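TgTwinScan_2721 - E2 domain (Toxoplasma gondii, PDB 2F4Z) probably carries activated ubiquitin as a thioester and helps pass it to substrate proteins, as ubiquitin-conjugating (E2) enzymes do. Local coordinates at residues 65-70 against 75-80. Numbering follows the deposited sequence.
Sequences VSAQIV and HRWRGF
Ala67 presses its methyl group against the indole of Trp77, CB lying 3.6 Å from CE3, and Ile69 meets the pyrrole part of the same ring with CG2 3.9 Å from CD1. Trp77 is buried; its NE1 donates to the carbonyl of Ile74 in the turn, which pins the indole, while Ile44 of helix 33-46 touches both Ala67 and Trp77. Gly79, paired with Ala67, brings no side chain to this helix-covered face. Beneath the side chains the two strands run antiparallel, forming the first hairpin of the four-stranded meander of the E2 fold, with 65-70 as its edge strand. Ser66 with Phe80 and Gln68 with Arg78 each exchange two backbone hydrogen bonds; the straightest, Arg78 N to Gln68 O, is 2.7 Å long at 169°. Near the turn, Val70 N reaches Arg76 O over 2.8 Å in a more bent bond. The face of Ser66, Gln68, Arg78 and Phe80 is more polar and more open to solvent. There exposed Gln68 passes obliquely by the CE1 corner of the Phe80 ring, CG at its edge in plane, CD 3.7 Å from CE1 and the amide turned 73° from the ring. Val70 CG2 rests 3.9 Å from Arg78 CB. With CG opposite the backbone N (chi1 -174°), the Arg76 chain lies alongside Val70, and its NE forms a salt bridge to Asp97 of strand 93-99.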
loop_
_atom_site.group_PDB
_atom_site.type_symbol
_atom_site.label_atom_id
_atom_site.label_comp_id
_atom_site.label_asym_id
_atom_site.label_seq_id
_atom_site.Cartn_x
_atom_site.Cartn_y
_atom_site.Cartn_z
ATOM N N VAL A 65 -2.442 -10.820 -11.192
ATOM C CA VAL A 65 -1.510 -11.554 -10.302
ATOM C C VAL A 65 -2.156 -12.595 -9.420
ATOM O O VAL A 65 -3.341 -12.489 -9.117
ATOM C CB VAL A 65 -0.635 -10.577 -9.440
ATOM C CG1 VAL A 65 0.142 -9.621 -10.366
ATOM C CG2 VAL A 65 -1.468 -9.815 -8.414
ATOM N N SER A 66 -1.404 -13.621 -9.001
ATOM C CA SER A 66 -1.929 -14.589 -8.052
ATOM C C SER A 66 -0.788 -15.298 -7.345
ATOM O O SER A 66 0.367 -15.052 -7.662
ATOM C CB SER A 66 -2.870 -15.628 -8.725
ATOM O OG SER A 66 -2.153 -16.487 -9.635
ATOM N N ALA A 67 -1.133 -16.209 -6.430
ATOM C CA ALA A 67 -0.159 -16.784 -5.507
ATOM C C ALA A 67 -0.683 -18.110 -4.956
ATOM O O ALA A 67 -1.905 -18.339 -4.867
ATOM C CB ALA A 67 0.183 -15.777 -4.381
ATOM N N GLN A 68 0.247 -18.979 -4.604
ATOM C CA GLN A 68 -0.073 -20.213 -3.950
ATOM C C GLN A 68 0.989 -20.470 -2.956
ATOM O O GLN A 68 2.158 -20.163 -3.227
ATOM C CB GLN A 68 0.030 -21.374 -4.923
ATOM C CG GLN A 68 -0.986 -21.294 -5.968
ATOM C CD GLN A 68 -0.751 -22.289 -7.063
ATOM O OE1 GLN A 68 0.318 -22.931 -7.165
ATOM N NE2 GLN A 68 -1.753 -22.421 -7.907
ATOM N N ILE A 69 0.618 -21.124 -1.862
ATOM C CA ILE A 69 1.624 -21.631 -0.986
ATOM C C ILE A 69 2.228 -22.881 -1.581
ATOM O O ILE A 69 1.659 -23.471 -2.492
ATOM C CB ILE A 69 1.228 -21.745 0.545
ATOM C CG1 ILE A 69 0.806 -23.138 0.909
ATOM C CG2 ILE A 69 0.274 -20.606 1.014
ATOM C CD1 ILE A 69 0.455 -23.233 2.349
ATOM N N VAL A 70 3.423 -23.214 -1.095
ATOM C CA VAL A 70 4.244 -24.273 -1.614
ATOM C C VAL A 70 4.563 -25.297 -0.537
ATOM O O VAL A 70 5.045 -24.955 0.541
ATOM C CB VAL A 70 5.550 -23.690 -2.188
ATOM C CG1 VAL A 70 6.582 -24.815 -2.480
ATOM C CG2 VAL A 70 5.237 -22.873 -3.433
ATOM N N HIS A 75 5.079 -19.804 4.565
ATOM C CA HIS A 75 6.290 -18.959 4.407
ATOM C C HIS A 75 7.011 -19.215 3.091
ATOM O O HIS A 75 8.063 -18.626 2.827
ATOM C CB HIS A 75 7.247 -19.160 5.585
ATOM C CG HIS A 75 6.795 -18.449 6.814
ATOM N ND1 HIS A 75 5.948 -19.020 7.730
ATOM C CD2 HIS A 75 6.988 -17.170 7.227
ATOM C CE1 HIS A 75 5.664 -18.143 8.675
ATOM N NE2 HIS A 75 6.290 -17.016 8.403
ATOM N N ARG A 76 6.457 -20.102 2.265
ATOM C CA ARG A 76 7.024 -20.334 0.947
ATOM C C ARG A 76 5.895 -20.284 -0.078
ATOM O O ARG A 76 4.926 -21.064 -0.009
ATOM C CB ARG A 76 7.791 -21.669 0.929
ATOM C CG ARG A 76 8.546 -21.905 -0.385
ATOM C CD ARG A 76 9.659 -20.831 -0.578
ATOM N NE ARG A 76 10.534 -21.154 -1.693
ATOM C CZ ARG A 76 11.661 -21.848 -1.590
ATOM N NH1 ARG A 76 12.375 -22.076 -2.685
ATOM N NH2 ARG A 76 12.073 -22.316 -0.413
ATOM N N TRP A 77 5.946 -19.307 -0.965
ATOM C CA TRP A 77 4.864 -19.128 -1.940
ATOM C C TRP A 77 5.426 -19.112 -3.344
ATOM O O TRP A 77 6.632 -18.872 -3.583
ATOM C CB TRP A 77 4.142 -17.773 -1.773
ATOM C CG TRP A 77 3.289 -17.482 -0.542
ATOM C CD1 TRP A 77 3.299 -18.134 0.667
ATOM C CD2 TRP A 77 2.375 -16.393 -0.400
ATOM N NE1 TRP A 77 2.434 -17.521 1.549
ATOM C CE2 TRP A 77 1.848 -16.450 0.917
ATOM C CE3 TRP A 77 1.943 -15.371 -1.261
ATOM C CZ2 TRP A 77 0.914 -15.507 1.404
ATOM C CZ3 TRP A 77 1.001 -14.441 -0.781
ATOM C CH2 TRP A 77 0.488 -14.528 0.535
ATOM N N ARG A 78 4.522 -19.291 -4.277
ATOM C CA ARG A 78 4.777 -19.122 -5.686
ATOM C C ARG A 78 3.879 -17.963 -6.132
ATOM O O ARG A 78 2.704 -17.937 -5.735
ATOM C CB ARG A 78 4.344 -20.390 -6.372
ATOM C CG ARG A 78 4.978 -20.653 -7.635
ATOM C CD ARG A 78 4.348 -21.964 -8.175
ATOM N NE ARG A 78 4.766 -23.153 -7.423
ATOM C CZ ARG A 78 5.955 -23.738 -7.571
ATOM N NH1 ARG A 78 6.848 -23.217 -8.437
ATOM N NH2 ARG A 78 6.256 -24.831 -6.862
ATOM N N GLY A 79 4.457 -16.968 -6.824
ATOM C CA GLY A 79 3.711 -15.839 -7.368
ATOM C C GLY A 79 3.553 -16.040 -8.874
ATOM O O GLY A 79 4.371 -16.711 -9.490
ATOM N N PHE A 80 2.465 -15.501 -9.434
ATOM C CA PHE A 80 2.142 -15.606 -10.860
ATOM C C PHE A 80 1.784 -14.243 -11.306
ATOM O O PHE A 80 1.019 -13.566 -10.636
ATOM C CB PHE A 80 0.940 -16.537 -11.121
ATOM C CG PHE A 80 1.194 -17.915 -10.629
ATOM C CD1 PHE A 80 0.672 -18.349 -9.414
ATOM C CD2 PHE A 80 2.081 -18.732 -11.310
ATOM C CE1 PHE A 80 0.985 -19.598 -8.959
ATOM C CE2 PHE A 80 2.404 -19.954 -10.834
ATOM C CZ PHE A 80 1.837 -20.394 -9.674
#